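Local coordinates for PCF11 protein (Saccharomyces cerevisiae, PDB 1SZ9) that probably binds the carboxy-terminal domain of RNA polymerase II through its CTD-interacting domain, as a factor in 3'-end processing of mRNA, at residues G75-Y78 against T79-S83; L95-D98 against N99-T103. All blocks are in the same frame, centred on the assembly; numbering follows the deposited sequence.

Contact 1: G75-Y78 against T79-S83; sequences GSPY and TIYFS
Helix 78-83 starts directly behind a loop whose carbonyl groups accept its first amides, Pro77 packing against Tyr81 where the chain enters the helix. The peptide bond before Pro77 is cis. The carbonyl oxygen of Pro77 accepts from Tyr81 N, O to N 2.8 Å with an N-H...O angle of 172°, and the same Pro77 O stands 3.1 Å above the plane of the Tyr81 ring, offset toward its rim. Farther out along that ring Pro77 CB makes a CH-pi contact, 3.9 Å from the centroid and 21° off the normal, so the proline's CB and carbonyl oxygen both bear on the aromatic group. With CG of Tyr81 anti to its carbonyl carbon (chi1 -62°), the ring is carried back over the loop. One residue on, Tyr78 O accepts from Phe82 N at 2.8 Å, and Tyr78 CB lies 4.1 Å from Phe82 CD2. A longer bond precedes these two, Thr79 N to Gly75 O at 3.3 Å. Gly75, with positive phi, is where the chain leaves the helical conformation after helix 57-73. Ser83 OG donates to Thr79 O and also pairs with Glu124 N. Tyr78 OH is hydrogen-bonded to Ala34 O, and the buried side chains of Tyr78 and Phe82 pack on both helix 57-73 and helix 41-54.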
loop_
_atom_site.group_PDB
_atom_site.type_symbol
_atom_site.label_atom_id
_atom_site.label_comp_id
_atom_site.label_asym_id
_atom_site.label_seq_id
_atom_site.Cartn_x
_atom_site.Cartn_y
_atom_site.Cartn_z
ATOM N N GLY A 75 -1.475 -6.683 -9.481
ATOM C CA GLY A 75 -1.517 -5.620 -10.473
ATOM C C GLY A 75 -2.916 -5.049 -10.584
ATOM O O GLY A 75 -3.559 -4.779 -9.571
ATOM N N SER A 76 -3.401 -4.875 -11.811
ATOM C CA SER A 76 -4.734 -4.339 -12.029
ATOM C C SER A 76 -5.793 -5.248 -11.401
ATOM O O SER A 76 -5.620 -6.455 -11.329
ATOM C CB SER A 76 -5.010 -4.183 -13.531
ATOM O OG SER A 76 -6.257 -3.513 -13.733
ATOM N N PRO A 77 -6.900 -4.671 -10.922
ATOM C CA PRO A 77 -7.254 -3.243 -10.913
ATOM C C PRO A 77 -6.734 -2.489 -9.674
ATOM O O PRO A 77 -6.993 -1.283 -9.492
ATOM C CB PRO A 77 -8.768 -3.288 -10.942
ATOM C CG PRO A 77 -9.045 -4.420 -10.017
ATOM C CD PRO A 77 -8.029 -5.486 -10.443
ATOM N N TYR A 78 -6.002 -3.198 -8.826
ATOM C CA TYR A 78 -5.473 -2.590 -7.609
ATOM C C TYR A 78 -4.493 -1.438 -7.867
ATOM O O TYR A 78 -4.562 -0.413 -7.198
ATOM C CB TYR A 78 -4.846 -3.679 -6.738
ATOM C CG TYR A 78 -5.845 -4.744 -6.356
ATOM C CD1 TYR A 78 -6.831 -4.503 -5.394
ATOM C CD2 TYR A 78 -5.835 -5.986 -6.997
ATOM C CE1 TYR A 78 -7.787 -5.481 -5.082
ATOM C CE2 TYR A 78 -6.782 -6.963 -6.700
ATOM C CZ TYR A 78 -7.750 -6.706 -5.746
ATOM O OH TYR A 78 -8.669 -7.693 -5.475
ATOM N N THR A 79 -3.599 -1.596 -8.844
ATOM C CA THR A 79 -2.647 -0.548 -9.184
ATOM C C THR A 79 -3.409 0.728 -9.564
ATOM O O THR A 79 -2.976 1.845 -9.264
ATOM C CB THR A 79 -1.762 -0.950 -10.394
ATOM O OG1 THR A 79 -2.598 -1.502 -11.417
ATOM C CG2 THR A 79 -0.679 -1.961 -9.991
ATOM N N ILE A 80 -4.547 0.550 -10.233
ATOM C CA ILE A 80 -5.376 1.672 -10.656
ATOM C C ILE A 80 -6.119 2.261 -9.468
ATOM O O ILE A 80 -6.062 3.467 -9.228
ATOM C CB ILE A 80 -6.405 1.229 -11.737
ATOM C CG1 ILE A 80 -5.661 0.786 -13.004
ATOM C CG2 ILE A 80 -7.367 2.364 -12.061
ATOM C CD1 ILE A 80 -6.546 0.107 -14.030
ATOM N N TYR A 81 -6.806 1.411 -8.713
ATOM C CA TYR A 81 -7.566 1.878 -7.561
ATOM C C TYR A 81 -6.749 2.559 -6.462
ATOM O O TYR A 81 -7.151 3.609 -5.981
ATOM C CB TYR A 81 -8.367 0.730 -6.954
ATOM C CG TYR A 81 -9.406 0.127 -7.883
ATOM C CD1 TYR A 81 -9.627 0.652 -9.167
ATOM C CD2 TYR A 81 -10.165 -0.969 -7.477
ATOM C CE1 TYR A 81 -10.580 0.094 -10.025
ATOM C CE2 TYR A 81 -11.119 -1.538 -8.318
ATOM C CZ TYR A 81 -11.321 -1.005 -9.591
ATOM O OH TYR A 81 -12.242 -1.589 -10.426
ATOM N N PHE A 82 -5.626 1.963 -6.046
ATOM C CA PHE A 82 -4.788 2.570 -4.995
ATOM C C PHE A 82 -4.130 3.873 -5.457
ATOM O O PHE A 82 -3.761 4.702 -4.625
ATOM C CB PHE A 82 -3.678 1.605 -4.542
ATOM C CG PHE A 82 -4.138 0.548 -3.583
ATOM C CD1 PHE A 82 -4.674 0.907 -2.329
ATOM C CD2 PHE A 82 -4.008 -0.810 -3.902
ATOM C CE1 PHE A 82 -5.068 -0.074 -1.402
ATOM C CE2 PHE A 82 -4.398 -1.787 -2.989
ATOM C CZ PHE A 82 -4.929 -1.421 -1.733
ATOM N N SER A 83 -3.971 4.052 -6.773
ATOM C CA SER A 83 -3.341 5.270 -7.302
ATOM C C SER A 83 -4.088 6.536 -6.914
ATOM O O SER A 83 -3.475 7.588 -6.775
ATOM C CB SER A 83 -3.258 5.266 -8.840
ATOM O OG SER A 83 -2.252 4.390 -9.312
#

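Contact 2: L95-D98 against N99-T103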
loop_
_atom_site.group_PDB
_atom_site.type_symbol
_atom_site.label_atom_id
_atom_site.label_comp_id
_atom_site.label_asym_id
_atom_site.label_seq_id
_atom_site.Cartn_x
_atom_site.Cartn_y
_atom_site.Cartn_z
ATOM N N LEU A 95 4.393 11.667 7.443
ATOM C CA LEU A 95 4.397 12.740 8.434
ATOM C C LEU A 95 4.064 12.265 9.845
ATOM O O LEU A 95 4.303 12.987 10.825
ATOM C CB LEU A 95 3.405 13.836 8.005
ATOM C CG LEU A 95 3.811 14.558 6.709
ATOM C CD1 LEU A 95 2.702 15.475 6.252
ATOM C CD2 LEU A 95 5.119 15.348 6.941
ATOM N N LEU A 96 3.534 11.049 9.948
ATOM C CA LEU A 96 3.132 10.496 11.246
ATOM C C LEU A 96 3.940 9.322 11.762
ATOM O O LEU A 96 3.569 8.699 12.757
ATOM C CB LEU A 96 1.636 10.131 11.208
ATOM C CG LEU A 96 0.658 11.331 11.090
ATOM C CD1 LEU A 96 -0.776 10.844 10.848
ATOM C CD2 LEU A 96 0.721 12.188 12.363
ATOM N N VAL A 97 5.050 9.000 11.106
ATOM C CA VAL A 97 5.856 7.883 11.594
ATOM C C VAL A 97 7.283 8.312 11.882
ATOM O O VAL A 97 7.724 9.387 11.464
ATOM C CB VAL A 97 5.871 6.697 10.598
ATOM C CG1 VAL A 97 4.430 6.188 10.387
ATOM C CG2 VAL A 97 6.527 7.127 9.267
ATOM N N ASP A 98 7.995 7.461 12.611
ATOM C CA ASP A 98 9.385 7.717 12.991
ATOM C C ASP A 98 10.308 7.706 11.772
ATOM O O ASP A 98 9.934 7.253 10.686
ATOM C CB ASP A 98 9.844 6.643 13.971
ATOM C CG ASP A 98 9.847 5.267 13.340
ATOM O OD1 ASP A 98 8.762 4.652 13.253
ATOM O OD2 ASP A 98 10.933 4.825 12.908
ATOM N N ASN A 99 11.541 8.146 11.974
ATOM C CA ASN A 99 12.479 8.230 10.866
ATOM C C ASN A 99 12.994 6.919 10.306
ATOM O O ASN A 99 13.400 6.862 9.161
ATOM C CB ASN A 99 13.639 9.142 11.247
ATOM C CG ASN A 99 13.220 10.588 11.289
ATOM O OD1 ASN A 99 12.830 11.145 10.273
ATOM N ND2 ASN A 99 13.279 11.200 12.470
ATOM N N THR A 100 12.988 5.867 11.108
ATOM C CA THR A 100 13.440 4.581 10.599
ATOM C C THR A 100 12.355 4.093 9.639
ATOM O O THR A 100 12.645 3.628 8.548
ATOM C CB THR A 100 13.640 3.582 11.747
ATOM O OG1 THR A 100 14.695 4.061 12.580
ATOM C CG2 THR A 100 13.993 2.185 11.204
ATOM N N THR A 101 11.100 4.217 10.056
ATOM C CA THR A 101 9.977 3.817 9.209
ATOM C C THR A 101 9.994 4.633 7.918
ATOM O O THR A 101 9.649 4.118 6.829
ATOM C CB THR A 101 8.641 4.025 9.944
ATOM O OG1 THR A 101 8.680 3.301 11.174
ATOM C CG2 THR A 101 7.469 3.526 9.104
ATOM N N ARG A 102 10.390 5.906 8.028
ATOM C CA ARG A 102 10.503 6.762 6.843
ATOM C C ARG A 102 11.501 6.179 5.807
ATOM O O ARG A 102 11.226 6.195 4.613
ATOM C CB ARG A 102 10.927 8.189 7.234
ATOM C CG ARG A 102 9.754 9.027 7.795
ATOM C CD ARG A 102 10.177 10.364 8.422
ATOM N NE ARG A 102 8.988 11.050 8.939
ATOM C CZ ARG A 102 8.985 11.892 9.971
ATOM N NH1 ARG A 102 10.109 12.172 10.608
ATOM N NH2 ARG A 102 7.849 12.440 10.383
ATOM N N THR A 103 12.647 5.662 6.246
ATOM C CA THR A 103 13.597 5.102 5.274
ATOM C C THR A 103 12.962 3.892 4.610
ATOM O O THR A 103 13.234 3.611 3.454
ATOM C CB THR A 103 14.952 4.643 5.915
ATOM O OG1 THR A 103 14.711 3.572 6.839
ATOM C CG2 THR A 103 15.635 5.805 6.620
#
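Asp98 meets Thr101 through both carboxylate oxygens, and this is the tight part of the contact. OD1 accepts from Thr101 OG1 at 2.5 Å, a very short bond, while OD2 accepts from Thr101 N at 2.9 Å, the amide approaching from above the carboxylate plane (50° out of it). A chi1 of 64° sets CG between the backbone N and the carbonyl carbon, turning the carboxylate over the amides of the coming turn; Thr100 N adds a weak bond to OD2. Asp98 is thus the N-cap of helix 99-112, where its negative charge would be expected to suit the positive end of the helix dipole. Next to the cap, Val97 CG2 packs on Thr101 CG2 at 3.7 Å, the two buried side chains crossing at about a right angle. The solvent side, by contrast, is that of exposed Asn99 and partly exposed Arg102. Arg102, extended from CG to NE, runs back along the loop and lays one guanidinium face over Val97 O, 3.0 Å above the plane, without a hydrogen bond to it. NH1 donates to Asn99 OD1 at 2.9 Å, close to the guanidinium plane, and NE donates to Tyr94 O in the last turn of helix 86-95.

Overall arrangement
Both contacts belong to the CID domain and come in series along the chain, contact 1 closing before contact 2 opens. Each spans a junction where a loop passes into a helix: contact 1 leads from helix 57-73 into helix 78-83, and contact 2 from helix 86-95 into helix 99-112. Their centres are 25 Å apart, on opposite sides of the chain's centre, and their nearest atoms are about 16 Å apart, so neither touches the other. Most of helix 86-95 lies between them in sequence. In this all-helical, arm-repeat domain they mark two separate loop-to-helix junctions, with contact 1 nearer the chain's centre, at 10 Å against 15 Å.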